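Local coordinates for VirK protein (Legionella pneumophila, PDB 5XTA) that is of unknown function but belongs to the bacterial VirK family, adopts a novel beta-rich fold and is probably exported through type II secretion, at residues A[24-29]-A[38-43]; A[54-59]-A[77-82]; A[87-92]-A[105-110]. The protein carries 3 engineered substitutions. All blocks are in the same frame, centred on the assembly; numbering follows the deposited sequence.

Contact 1 (A[24-29]-A[38-43]); sequences INLKKC and AIVSVT
The antiparallel pairing of strand 21-25 with strand 38-42 ends here, with Ile24 opposite Val40 as a hydrogen-bonded pair and Asn25 opposite Ile39 as a non-hydrogen-bonded one. Ile24 N donates to Val40 O at 2.7 Å and Val40 N returns a bond to Ile24 O at 2.8 Å, both of them close to straight. The same Ile24 oxygen also receives the CA-H of Ile39, with Ile39 CA 3.3 Å from Ile24 O. One residue further, Leu26 N still reaches Ala38 O at 3.1 Å, although the chain has by then left the strand for a short 3-10 segment. Two i+3 backbone bonds, Lys28 N to Asn25 O and Cys29 N to Leu26 O, curl the chain through residues 25-29, ending at Cys29, which is joined to Cys110 by a disulfide.

The small sheet containing this pair has strand 21-25 in its middle, with strand 116-119 along the other edge. Strand 38-42 is its outermost member within the chain, but it pairs antiparallel with a strand of the second subunit, and the sheet thus continues across the interface.

Leu26 divides its two methyls between residues of the facing strand: CD2 lies 4.0 Å from Ala38 CB, while CD1 meets Val40 CG2 at 4.1 Å. Val40 presents that methyl because its CG1 is anti to the backbone N (chi1 178°), leaving CG2 next to the N and on the Leu26 side. On the face bearing Asn25 and Ile39 the contact is looser. Asn25 OD1 lies 4.3 Å from Ile39 CG1 and 3.8 Å from Ala38 O, itself an acceptor; the contact buries this Asn25 oxygen, which finds no hydrogen-bond partner in the model.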
ATOM      1  N   ILE A  24       0.178  18.228   3.819  1.00 25.28           N
ATOM      2  CA  ILE A  24       0.771  19.397   3.240  1.00 28.39           C
ATOM      3  C   ILE A  24      -0.275  20.360   2.793  1.00 30.32           C
ATOM      4  O   ILE A  24      -1.168  20.005   2.003  1.00 30.56           O
ATOM      5  CB  ILE A  24       1.662  19.009   2.077  1.00 31.15           C
ATOM      6  CG1 ILE A  24       2.565  17.911   2.632  1.00 33.58           C
ATOM      7  CG2 ILE A  24       2.417  20.235   1.535  1.00 34.48           C
ATOM      8  CD1 ILE A  24       3.835  17.652   1.919  1.00 36.64           C
ATOM      9  N   ASN A  25      -0.133  21.590   3.276  1.00 30.63           N
ATOM     10  CA  ASN A  25      -1.020  22.703   2.891  1.00 32.65           C
ATOM     11  C   ASN A  25      -0.289  23.605   1.899  1.00 33.21           C
ATOM     12  O   ASN A  25       0.567  24.436   2.277  1.00 29.77           O
ATOM     13  CB  ASN A  25      -1.472  23.424   4.151  1.00 32.90           C
ATOM     14  CG  ASN A  25      -2.543  24.469   3.898  1.00 35.72           C
ATOM     15  OD1 ASN A  25      -2.895  24.807   2.770  1.00 34.37           O
ATOM     16  ND2 ASN A  25      -3.079  24.974   4.983  1.00 37.05           N
ATOM     17  N   LEU A  26      -0.591  23.384   0.619  1.00 35.46           N
ATOM     18  CA  LEU A  26       0.146  23.984  -0.498  1.00 40.01           C
ATOM     19  C   LEU A  26       0.207  25.513  -0.513  1.00 41.60           C
ATOM     20  O   LEU A  26       1.203  26.089  -0.944  1.00 41.10           O
ATOM     21  CB  LEU A  26      -0.436  23.518  -1.822  1.00 43.95           C
ATOM     22  CG  LEU A  26       0.152  22.261  -2.470  1.00 46.66           C
ATOM     23  CD1 LEU A  26       0.470  21.152  -1.498  1.00 47.29           C
ATOM     24  CD2 LEU A  26      -0.803  21.761  -3.540  1.00 50.90           C
ATOM     25  N   LYS A  27      -0.842  26.160  -0.022  1.00 38.01           N
ATOM     26  CA  LYS A  27      -0.872  27.606   0.016  1.00 42.06           C
ATOM     27  C   LYS A  27       0.112  28.181   1.064  1.00 41.36           C
ATOM     28  O   LYS A  27       0.457  29.348   1.029  1.00 40.60           O
ATOM     29  CB  LYS A  27      -2.304  28.096   0.223  1.00 46.25           C
ATOM     30  CG  LYS A  27      -2.859  28.013   1.633  1.00 50.81           C
ATOM     31  CD  LYS A  27      -4.311  28.488   1.636  1.00 57.13           C
ATOM     32  CE  LYS A  27      -5.218  27.729   2.601  1.00 61.42           C
ATOM     33  NZ  LYS A  27      -5.233  28.283   3.987  1.00 62.39           N
ATOM     34  N   LYS A  28       0.566  27.352   1.992  1.00 38.48           N
ATOM     35  CA  LYS A  28       1.526  27.754   2.971  1.00 37.67           C
ATOM     36  C   LYS A  28       2.919  27.310   2.574  1.00 34.54           C
ATOM     37  O   LYS A  28       3.814  27.353   3.384  1.00 35.29           O
ATOM     38  CB  LYS A  28       1.124  27.168   4.310  1.00 40.38           C
ATOM     39  CG  LYS A  28      -0.253  27.641   4.722  1.00 44.57           C
ATOM     40  CD  LYS A  28      -0.525  27.480   6.206  1.00 49.53           C
ATOM     41  CE  LYS A  28      -1.778  28.254   6.584  1.00 55.29           C
ATOM     42  NZ  LYS A  28      -2.674  27.472   7.472  1.00 61.78           N
ATOM     43  N   CYS A  29       3.061  26.933   1.323  1.00 33.16           N
ATOM     44  CA  CYS A  29       4.300  26.428   0.794  1.00 35.83           C
ATOM     45  C   CYS A  29       4.738  27.291  -0.374  1.00 35.38           C
ATOM     46  O   CYS A  29       3.924  27.893  -1.030  1.00 34.15           O
ATOM     47  CB  CYS A  29       4.152  24.965   0.391  1.00 36.80           C
ATOM     48  SG  CYS A  29       3.899  23.871   1.797  1.00 38.78           S
ATOM     49  N   ALA A  38      -4.712  23.613  -1.833  1.00 39.83           N
ATOM     50  CA  ALA A  38      -5.074  22.228  -1.659  1.00 37.79           C
ATOM     51  C   ALA A  38      -4.395  21.717  -0.424  1.00 34.72           C
ATOM     52  O   ALA A  38      -3.372  22.247  -0.014  1.00 33.81           O
ATOM     53  CB  ALA A  38      -4.681  21.383  -2.867  1.00 37.95           C
ATOM     54  N   ILE A  39      -5.024  20.746   0.212  1.00 32.55           N
ATOM     55  CA  ILE A  39      -4.391  19.987   1.247  1.00 31.67           C
ATOM     56  C   ILE A  39      -4.118  18.635   0.680  1.00 30.04           C
ATOM     57  O   ILE A  39      -4.985  18.049   0.077  1.00 29.91           O
ATOM     58  CB  ILE A  39      -5.287  19.927   2.477  1.00 34.83           C
ATOM     59  CG1 ILE A  39      -5.435  21.385   2.976  1.00 39.48           C
ATOM     60  CG2 ILE A  39      -4.699  19.015   3.567  1.00 31.95           C
ATOM     61  CD1 ILE A  39      -6.049  21.557   4.353  1.00 42.86           C
ATOM     62  N   VAL A  40      -2.906  18.140   0.875  1.00 27.43           N
ATOM     63  CA  VAL A  40      -2.520  16.843   0.371  1.00 27.02           C
ATOM     64  C   VAL A  40      -2.018  15.998   1.528  1.00 24.15           C
ATOM     65  O   VAL A  40      -1.117  16.412   2.259  1.00 21.93           O
ATOM     66  CB  VAL A  40      -1.419  16.980  -0.659  1.00 30.04           C
ATOM     67  CG1 VAL A  40      -0.972  15.611  -1.169  1.00 32.83           C
ATOM     68  CG2 VAL A  40      -1.927  17.822  -1.797  1.00 32.84           C
ATOM     69  N   SER A  41      -2.603  14.817   1.676  1.00 22.32           N
ATOM     70  CA  SER A  41      -2.225  13.873   2.712  1.00 20.65           C
ATOM     71  C   SER A  41      -1.646  12.643   2.030  1.00 22.07           C
ATOM     72  O   SER A  41      -2.219  12.125   1.030  1.00 21.16           O
ATOM     73  CB  SER A  41      -3.451  13.514   3.531  1.00 20.67           C
ATOM     74  OG  SER A  41      -3.233  12.375   4.342  1.00 20.27           O
ATOM     75  N   VAL A  42      -0.527  12.160   2.559  1.00 21.32           N
ATOM     76  CA  VAL A  42       0.119  10.953   2.003  1.00 21.72           C
ATOM     77  C   VAL A  42       0.691  10.159   3.163  1.00 20.29           C
ATOM     78  O   VAL A  42       1.355  10.717   4.009  1.00 18.80           O
ATOM     79  CB  VAL A  42       1.288  11.274   1.025  1.00 26.34           C
ATOM     80  CG1 VAL A  42       2.003  10.000   0.546  1.00 27.93           C
ATOM     81  CG2 VAL A  42       0.802  12.045  -0.205  1.00 29.00           C
ATOM     82  N   THR A  43       0.481   8.845   3.151  1.00 20.23           N
ATOM     83  CA  THR A  43       1.114   7.969   4.119  1.00 21.59           C
ATOM     84  C   THR A  43       1.936   6.896   3.395  1.00 22.54           C
ATOM     85  O   THR A  43       1.404   5.923   2.923  1.00 23.42           O
ATOM     86  CB  THR A  43       0.162   7.400   5.217  1.00 24.29           C
ATOM     87  OG1 THR A  43       0.884   6.466   6.044  1.00 25.74           O
ATOM     88  CG2 THR A  43      -1.016   6.698   4.697  1.00 24.40           C
TER

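Contact 2 (A[54-59]-A[77-82])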
ATOM      1  N   ARG A  54      18.042  14.304   9.081  1.00 30.08           N
ATOM      2  CA  ARG A  54      17.090  14.351   7.974  1.00 31.79           C
ATOM      3  C   ARG A  54      16.132  13.182   8.070  1.00 27.85           C
ATOM      4  O   ARG A  54      16.552  12.073   8.417  1.00 26.05           O
ATOM      5  CB  ARG A  54      17.830  14.254   6.622  1.00 36.34           C
ATOM      6  CG  ARG A  54      18.103  15.568   5.951  1.00 44.62           C
ATOM      7  CD  ARG A  54      18.652  15.409   4.532  1.00 51.06           C
ATOM      8  NE  ARG A  54      19.646  14.336   4.339  1.00 57.21           N
ATOM      9  CZ  ARG A  54      19.656  13.422   3.354  1.00 61.44           C
ATOM     10  NH1 ARG A  54      18.704  13.359   2.423  1.00 63.70           N
ATOM     11  NH2 ARG A  54      20.653  12.539   3.295  1.00 60.69           N
ATOM     12  N   VAL A  55      14.862  13.439   7.735  1.00 26.16           N
ATOM     13  CA  VAL A  55      13.856  12.405   7.524  1.00 23.46           C
ATOM     14  C   VAL A  55      13.458  12.430   6.070  1.00 24.05           C
ATOM     15  O   VAL A  55      13.143  13.512   5.512  1.00 23.56           O
ATOM     16  CB  VAL A  55      12.599  12.678   8.356  1.00 25.07           C
ATOM     17  CG1 VAL A  55      11.460  11.725   8.000  1.00 25.61           C
ATOM     18  CG2 VAL A  55      12.914  12.583   9.831  1.00 25.16           C
ATOM     19  N   THR A  56      13.429  11.246   5.442  1.00 22.75           N
ATOM     20  CA  THR A  56      13.059  11.173   4.043  1.00 23.47           C
ATOM     21  C   THR A  56      12.087  10.068   3.771  1.00 21.27           C
ATOM     22  O   THR A  56      12.034   9.072   4.476  1.00 21.89           O
ATOM     23  CB  THR A  56      14.279  10.970   3.120  1.00 26.00           C
ATOM     24  OG1 THR A  56      14.843   9.676   3.353  1.00 28.13           O
ATOM     25  CG2 THR A  56      15.326  11.994   3.389  1.00 27.80           C
ATOM     26  N   ALA A  57      11.285  10.280   2.752  1.00 20.66           N
ATOM     27  CA  ALA A  57      10.307   9.280   2.314  1.00 20.84           C
ATOM     28  C   ALA A  57       9.899   9.622   0.933  1.00 20.03           C
ATOM     29  O   ALA A  57      10.199  10.696   0.466  1.00 22.71           O
ATOM     30  CB  ALA A  57       9.084   9.267   3.212  1.00 20.79           C
ATOM     31  N   SER A  58       9.221   8.708   0.271  1.00 20.18           N
ATOM     32  CA  SER A  58       8.717   8.987  -1.093  1.00 21.57           C
ATOM     33  C   SER A  58       7.440   8.238  -1.396  1.00 21.89           C
ATOM     34  O   SER A  58       7.070   7.293  -0.669  1.00 22.69           O
ATOM     35  CB  SER A  58       9.791   8.626  -2.127  1.00 22.36           C
ATOM     36  OG  SER A  58      10.043   7.227  -2.200  1.00 23.96           O
ATOM     37  N   ASP A  59       6.764   8.655  -2.462  1.00 21.10           N
ATOM     38  CA  ASP A  59       5.492   8.042  -2.879  1.00 22.72           C
ATOM     39  C   ASP A  59       5.412   8.141  -4.389  1.00 21.98           C
ATOM     40  O   ASP A  59       5.607   9.214  -4.955  1.00 22.33           O
ATOM     41  CB  ASP A  59       4.248   8.741  -2.228  1.00 24.56           C
ATOM     42  CG  ASP A  59       2.900   8.136  -2.680  1.00 27.33           C
ATOM     43  OD1 ASP A  59       2.611   6.971  -2.413  1.00 29.95           O
ATOM     44  OD2 ASP A  59       2.076   8.782  -3.330  1.00 27.85           O
ATOM     45  N   TYR A  77       5.892  11.027  -8.914  1.00 20.76           N
ATOM     46  CA  TYR A  77       6.790  10.617  -7.872  1.00 21.65           C
ATOM     47  C   TYR A  77       7.188  11.814  -6.994  1.00 22.23           C
ATOM     48  O   TYR A  77       7.835  12.777  -7.470  1.00 20.98           O
ATOM     49  CB  TYR A  77       8.028   9.988  -8.490  1.00 22.16           C
ATOM     50  CG  TYR A  77       9.117   9.666  -7.507  1.00 23.88           C
ATOM     51  CD1 TYR A  77       9.011   8.575  -6.662  1.00 25.37           C
ATOM     52  CD2 TYR A  77      10.256  10.461  -7.405  1.00 24.87           C
ATOM     53  CE1 TYR A  77      10.027   8.255  -5.768  1.00 27.53           C
ATOM     54  CE2 TYR A  77      11.259  10.163  -6.493  1.00 27.14           C
ATOM     55  CZ  TYR A  77      11.137   9.058  -5.673  1.00 27.34           C
ATOM     56  OH  TYR A  77      12.106   8.747  -4.769  1.00 29.81           O
ATOM     57  N   SER A  78       6.836  11.734  -5.716  1.00 22.04           N
ATOM     58  CA  SER A  78       7.138  12.767  -4.754  1.00 22.17           C
ATOM     59  C   SER A  78       8.170  12.274  -3.768  1.00 23.68           C
ATOM     60  O   SER A  78       7.996  11.221  -3.176  1.00 23.08           O
ATOM     61  CB  SER A  78       5.878  13.156  -4.034  1.00 24.51           C
ATOM     62  OG  SER A  78       4.996  13.746  -4.961  1.00 26.15           O
ATOM     63  N   LYS A  79       9.246  13.052  -3.620  1.00 23.92           N
ATOM     64  CA  LYS A  79      10.300  12.832  -2.642  1.00 25.18           C
ATOM     65  C   LYS A  79      10.187  13.887  -1.513  1.00 24.86           C
ATOM     66  O   LYS A  79      10.175  15.079  -1.774  1.00 24.06           O
ATOM     67  CB  LYS A  79      11.637  12.909  -3.379  1.00 27.38           C
ATOM     68  CG  LYS A  79      12.885  12.865  -2.516  1.00 29.64           C
ATOM     69  CD  LYS A  79      13.081  11.504  -1.909  1.00 32.81           C
ATOM     70  CE  LYS A  79      14.385  11.488  -1.124  1.00 38.62           C
ATOM     71  NZ  LYS A  79      14.490  10.257  -0.323  1.00 44.15           N
ATOM     72  N   PHE A  80      10.016  13.417  -0.286  1.00 24.53           N
ATOM     73  CA  PHE A  80       9.771  14.267   0.883  1.00 26.43           C
ATOM     74  C   PHE A  80      11.058  14.285   1.677  1.00 26.51           C
ATOM     75  O   PHE A  80      11.655  13.233   1.898  1.00 25.94           O
ATOM     76  CB  PHE A  80       8.681  13.659   1.766  1.00 28.15           C
ATOM     77  CG  PHE A  80       7.348  13.549   1.099  1.00 31.11           C
ATOM     78  CD1 PHE A  80       6.428  14.569   1.204  1.00 33.17           C
ATOM     79  CD2 PHE A  80       7.005  12.419   0.366  1.00 34.22           C
ATOM     80  CE1 PHE A  80       5.192  14.479   0.590  1.00 34.03           C
ATOM     81  CE2 PHE A  80       5.766  12.325  -0.241  1.00 34.03           C
ATOM     82  CZ  PHE A  80       4.860  13.363  -0.128  1.00 34.30           C
ATOM     83  N   ASN A  81      11.500  15.476   2.054  1.00 26.11           N
ATOM     84  CA  ASN A  81      12.694  15.672   2.843  0.51 27.51           C
ATOM     85  C   ASN A  81      12.389  16.678   3.959  1.00 27.72           C
ATOM     86  O   ASN A  81      11.763  17.699   3.703  1.00 32.11           O
ATOM     87  CB  ASN A  81      13.781  16.199   1.930  0.51 29.82           C
ATOM     88  CG  ASN A  81      15.168  15.951   2.471  0.51 30.99           C
ATOM     89  OD1 ASN A  81      15.529  16.422   3.543  0.51 34.04           O
ATOM     90  ND2 ASN A  81      15.948  15.210   1.728  0.51 32.09           N
ATOM     91  N   LEU A  82      12.811  16.382   5.170  1.00 26.17           N
ATOM     92  CA  LEU A  82      12.606  17.258   6.313  1.00 25.14           C
ATOM     93  C   LEU A  82      13.897  17.290   7.067  1.00 28.42           C
ATOM     94  O   LEU A  82      14.419  16.226   7.458  1.00 27.43           O
ATOM     95  CB  LEU A  82      11.554  16.689   7.233  1.00 24.65           C
ATOM     96  CG  LEU A  82      11.428  17.341   8.590  1.00 24.53           C
ATOM     97  CD1 LEU A  82      10.921  18.770   8.415  1.00 23.31           C
ATOM     98  CD2 LEU A  82      10.504  16.523   9.484  1.00 25.51           C
TER
HETATM   99  O   HOH W   1      12.931   6.768  -2.766  1.00 37.64           O
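Ser58 and Tyr77 meet across the strands, Ser58 CB lying 3.5 Å from Tyr77 OH. With CG anti to the backbone N (chi1 173°), the Tyr77 side chain brings its hydroxyl end near Ser58, and a water joins the two side chains, donating to Tyr77 OH at 2.9 Å and lying 3.0 Å from Ser58 OG. On the same face Lys79 bends at its second torsion (chi2 70°), bringing NZ to 3.5 Å from Thr56 CB. On the other face Phe80 turns its ring edge to the backbone, with Ala57 O in the ring plane 3.6 Å from CD2.

Six backbone bonds set these positions, among them Phe80 N to Ala57 O at 2.8 Å and Ser78 N to Asp59 O at 2.9 Å. Further out, Asp65 of the third subunit hydrogen-bonds Tyr77 OH and makes a long, weak ion pair with Lys79 NZ, while Asn45 of the second subunit bonds Asp59 OD1. Helix 7-15 packs on Val55 and Leu82. The alternation of hydrogen-bonded and non-hydrogen-bonded pairs is that of regular antiparallel strands, and as 54-63 and 74-83 follow each other in the chain they form a beta hairpin inside the larger sheet.

Contact 3 (A[87-92]-A[105-110])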
ATOM      1  N   ASP A  87      12.903  22.575   8.095  1.00 28.67           N
ATOM      2  CA  ASP A  87      12.733  22.976   6.692  1.00 28.31           C
ATOM      3  C   ASP A  87      12.383  21.725   5.867  1.00 28.51           C
ATOM      4  O   ASP A  87      13.106  20.723   5.918  1.00 27.17           O
ATOM      5  CB  ASP A  87      13.999  23.627   6.136  1.00 32.38           C
ATOM      6  CG  ASP A  87      14.522  24.765   7.020  1.00 35.00           C
ATOM      7  OD1 ASP A  87      13.736  25.658   7.358  1.00 38.97           O
ATOM      8  OD2 ASP A  87      15.712  24.756   7.389  1.00 40.16           O
ATOM      9  N   ALA A  88      11.247  21.774   5.179  1.00 26.54           N
ATOM     10  CA  ALA A  88      10.737  20.653   4.441  1.00 28.71           C
ATOM     11  C   ALA A  88      10.716  20.990   2.956  1.00 30.40           C
ATOM     12  O   ALA A  88      10.459  22.119   2.570  1.00 29.39           O
ATOM     13  CB  ALA A  88       9.335  20.293   4.906  1.00 29.22           C
ATOM     14  N   SER A  89      11.005  20.000   2.127  1.00 31.85           N
ATOM     15  CA  SER A  89      10.770  20.128   0.699  1.00 34.02           C
ATOM     16  C   SER A  89      10.088  18.898   0.126  1.00 33.07           C
ATOM     17  O   SER A  89      10.226  17.772   0.655  1.00 31.27           O
ATOM     18  CB  SER A  89      12.070  20.398  -0.036  1.00 36.57           C
ATOM     19  OG  SER A  89      12.894  19.259  -0.061  1.00 40.02           O
ATOM     20  N   ILE A  90       9.320  19.130  -0.938  1.00 30.89           N
ATOM     21  CA  ILE A  90       8.696  18.054  -1.692  1.00 30.81           C
ATOM     22  C   ILE A  90       9.074  18.295  -3.117  1.00 30.21           C
ATOM     23  O   ILE A  90       8.779  19.342  -3.678  1.00 30.57           O
ATOM     24  CB  ILE A  90       7.171  17.999  -1.590  1.00 33.21           C
ATOM     25  CG1 ILE A  90       6.721  17.993  -0.127  1.00 34.31           C
ATOM     26  CG2 ILE A  90       6.638  16.776  -2.344  1.00 32.82           C
ATOM     27  CD1 ILE A  90       6.574  19.359   0.493  1.00 38.44           C
ATOM     28  N   LYS A  91       9.749  17.323  -3.691  1.00 28.40           N
ATOM     29  CA  LYS A  91      10.067  17.364  -5.071  1.00 28.75           C
ATOM     30  C   LYS A  91       9.271  16.295  -5.824  1.00 27.08           C
ATOM     31  O   LYS A  91       9.353  15.115  -5.524  1.00 24.24           O
ATOM     32  CB  LYS A  91      11.559  17.221  -5.271  1.00 31.02           C
ATOM     33  CG  LYS A  91      11.884  17.325  -6.756  1.00 35.81           C
ATOM     34  CD  LYS A  91      13.298  17.725  -7.067  1.00 39.83           C
ATOM     35  CE  LYS A  91      13.441  18.011  -8.560  1.00 41.14           C
ATOM     36  NZ  LYS A  91      14.763  17.589  -9.074  1.00 44.03           N
ATOM     37  N   THR A  92       8.451  16.736  -6.764  1.00 26.15           N
ATOM     38  CA  THR A  92       7.617  15.840  -7.544  1.00 27.14           C
ATOM     39  C   THR A  92       8.158  15.734  -8.955  1.00 27.33           C
ATOM     40  O   THR A  92       8.380  16.744  -9.604  1.00 29.55           O
ATOM     41  CB  THR A  92       6.174  16.335  -7.564  1.00 28.61           C
ATOM     42  OG1 THR A  92       5.720  16.393  -6.221  1.00 29.12           O
ATOM     43  CG2 THR A  92       5.251  15.354  -8.398  1.00 29.61           C
ATOM     44  N   SER A 105       9.210  18.306 -13.637  1.00 38.00           N
ATOM     45  CA  SER A 105       9.362  18.231 -12.195  1.00 43.37           C
ATOM     46  C   SER A 105       9.051  19.555 -11.610  1.00 47.38           C
ATOM     47  O   SER A 105       9.166  20.584 -12.292  1.00 51.72           O
ATOM     48  CB  SER A 105      10.779  17.795 -11.797  1.00 45.67           C
ATOM     49  OG  SER A 105      11.783  18.605 -12.383  1.00 49.80           O
ATOM     50  N   TYR A 106       8.628  19.538 -10.360  1.00 45.82           N
ATOM     51  CA  TYR A 106       8.418  20.770  -9.642  1.00 46.66           C
ATOM     52  C   TYR A 106       8.652  20.535  -8.165  1.00 44.23           C
ATOM     53  O   TYR A 106       8.647  19.397  -7.699  1.00 39.30           O
ATOM     54  CB  TYR A 106       7.031  21.337  -9.936  1.00 50.56           C
ATOM     55  CG  TYR A 106       5.903  20.376  -9.685  1.00 52.26           C
ATOM     56  CD1 TYR A 106       5.431  19.518 -10.689  1.00 55.79           C
ATOM     57  CD2 TYR A 106       5.294  20.316  -8.430  1.00 57.22           C
ATOM     58  CE1 TYR A 106       4.391  18.620 -10.436  1.00 56.72           C
ATOM     59  CE2 TYR A 106       4.257  19.426  -8.166  1.00 59.08           C
ATOM     60  CZ  TYR A 106       3.802  18.580  -9.171  1.00 57.84           C
ATOM     61  OH  TYR A 106       2.778  17.690  -8.899  1.00 58.55           O
ATOM     62  N   GLN A 107       8.908  21.617  -7.449  1.00 41.97           N
ATOM     63  CA  GLN A 107       9.274  21.537  -6.051  1.00 41.84           C
ATOM     64  C   GLN A 107       8.569  22.553  -5.189  1.00 39.56           C
ATOM     65  O   GLN A 107       8.343  23.696  -5.613  1.00 38.20           O
ATOM     66  CB  GLN A 107      10.778  21.683  -5.912  1.00 44.54           C
ATOM     67  CG  GLN A 107      11.230  21.781  -4.465  1.00 47.56           C
ATOM     68  CD  GLN A 107      12.686  21.473  -4.257  1.00 50.87           C
ATOM     69  OE1 GLN A 107      13.249  20.577  -4.897  1.00 53.26           O
ATOM     70  NE2 GLN A 107      13.314  22.208  -3.343  1.00 54.52           N
HETATM   71  N   MSE A 108       8.243  22.152  -3.965  1.00 36.68           N
HETATM   72  CA  MSE A 108       7.755  23.116  -3.001  1.00 39.51           C
HETATM   73  C   MSE A 108       8.553  23.026  -1.762  1.00 36.14           C
HETATM   74  O   MSE A 108       9.161  22.005  -1.477  1.00 32.60           O
HETATM   75  CB  MSE A 108       6.294  23.102  -2.655  1.00 43.73           C
HETATM   76  CG  MSE A 108       5.717  21.753  -2.322  1.00 51.40           C
HETATM   77 SE   MSE A 108       4.009  21.759  -3.283  0.80 61.88          SE
HETATM   78  CE  MSE A 108       4.715  21.510  -5.129  1.00 62.09           C
ATOM     79  N   ASN A 109       8.580  24.133  -1.043  1.00 32.85           N
ATOM     80  CA  ASN A 109       9.300  24.224   0.222  1.00 33.52           C
ATOM     81  C   ASN A 109       8.381  24.742   1.289  1.00 33.75           C
ATOM     82  O   ASN A 109       7.583  25.623   1.025  1.00 33.31           O
ATOM     83  CB  ASN A 109      10.528  25.106   0.057  1.00 36.52           C
ATOM     84  CG  ASN A 109      11.468  24.568  -1.018  1.00 37.06           C
ATOM     85  OD1 ASN A 109      12.346  23.778  -0.731  1.00 38.39           O
ATOM     86  ND2 ASN A 109      11.249  24.964  -2.257  1.00 40.84           N
ATOM     87  N   CYS A 110       8.459  24.138   2.462  1.00 32.60           N
ATOM     88  CA  CYS A 110       7.589  24.408   3.594  1.00 35.33           C
ATOM     89  C   CYS A 110       8.329  24.366   4.893  1.00 32.83           C
ATOM     90  O   CYS A 110       9.452  23.962   4.941  1.00 31.98           O
ATOM     91  CB  CYS A 110       6.425  23.425   3.736  1.00 38.10           C
ATOM     92  SG  CYS A 110       6.028  22.370   2.376  1.00 46.82           S
TER
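Ala88 O is approached by two donors from the facing strand. Cys110 N reaches Ala88 O at 2.8 Å in a nearly straight bond (173° at the hydrogen), and Asn109 CA, offering its C-H, lies 3.4 Å from Ala88 O. Ala88 N in turn bonds Cys110 O, and the same reciprocal pairing recurs at Ile90 with Met108 and at Thr92 with Tyr106.

At the Thr92 end the side chains lie alongside each other. Thr92 CB stands over one face of the Tyr106 ring, 3.9 Å from its centroid and 23° off the normal, in a CH-pi contact shifted towards the rim, while CG2 touches Tyr106 OH at 3.4 Å. Tyr106 holds its ring there by setting CG between its own N and carbonyl carbon (chi1 54°), a crowded position. The other branch of Thr92, OG1, is hydrogen-bonded to Ser78 OG on the neighbouring strand 74-83.

Strands 87-96 and 102-111 form a beta hairpin within the six-stranded antiparallel sheet, next to strand 74-83 on one side and the short strand 30-31 on the other. On the face bearing Ala88, Ile90, Met108 and Cys110, Ile90 reaches across with its terminal methyl. Ile90 CD1 lies 3.8 Å from CG of Met108, a selenomethionine, and 3.6 Å from Cys110 SG; Phe116 of the smaller sheet packs on Ala88, Ile90 and Cys110. The bent Met108 chain carries CE to the edge of the Tyr106 ring, in its plane.

The face carrying Ser89, Lys91, Gln107 and Asn109 is polar. Gln107 OE1 rests against the aliphatic part of Lys91, 3.6 Å from CD, where the two side chains cross. Gln107 NE2 gives a hydrogen bond along its own strand to Asn109 OD1 at 3.2 Å, tying together two amides whose backbones are two residues apart, and Asn109 OD1 also abuts Ser89 CB.

Overall arrangement
The contacts follow one another along the chain, each closing before the next opens. Contacts 2 and 3 are adjacent hairpins of the six-stranded antiparallel sheet, their centres 9 Å apart, with strands 74-83 and 87-96 as neighbours joining them. Contact 1 belongs to the separate three-stranded sheet, about 14 Å from contact 2 and 11 Å from contact 3, centre to centre. Ile24 CD1 bridges the two sheets, packing on both Phe80 and Ile90, and Val42 adds contacts with Asp59 and Phe80. Cys29 and Cys110 link contacts 1 and 3 covalently. Contacts 1 and 2 also reach other subunits, tying this two-sheet arrangement to the four-chain assembly.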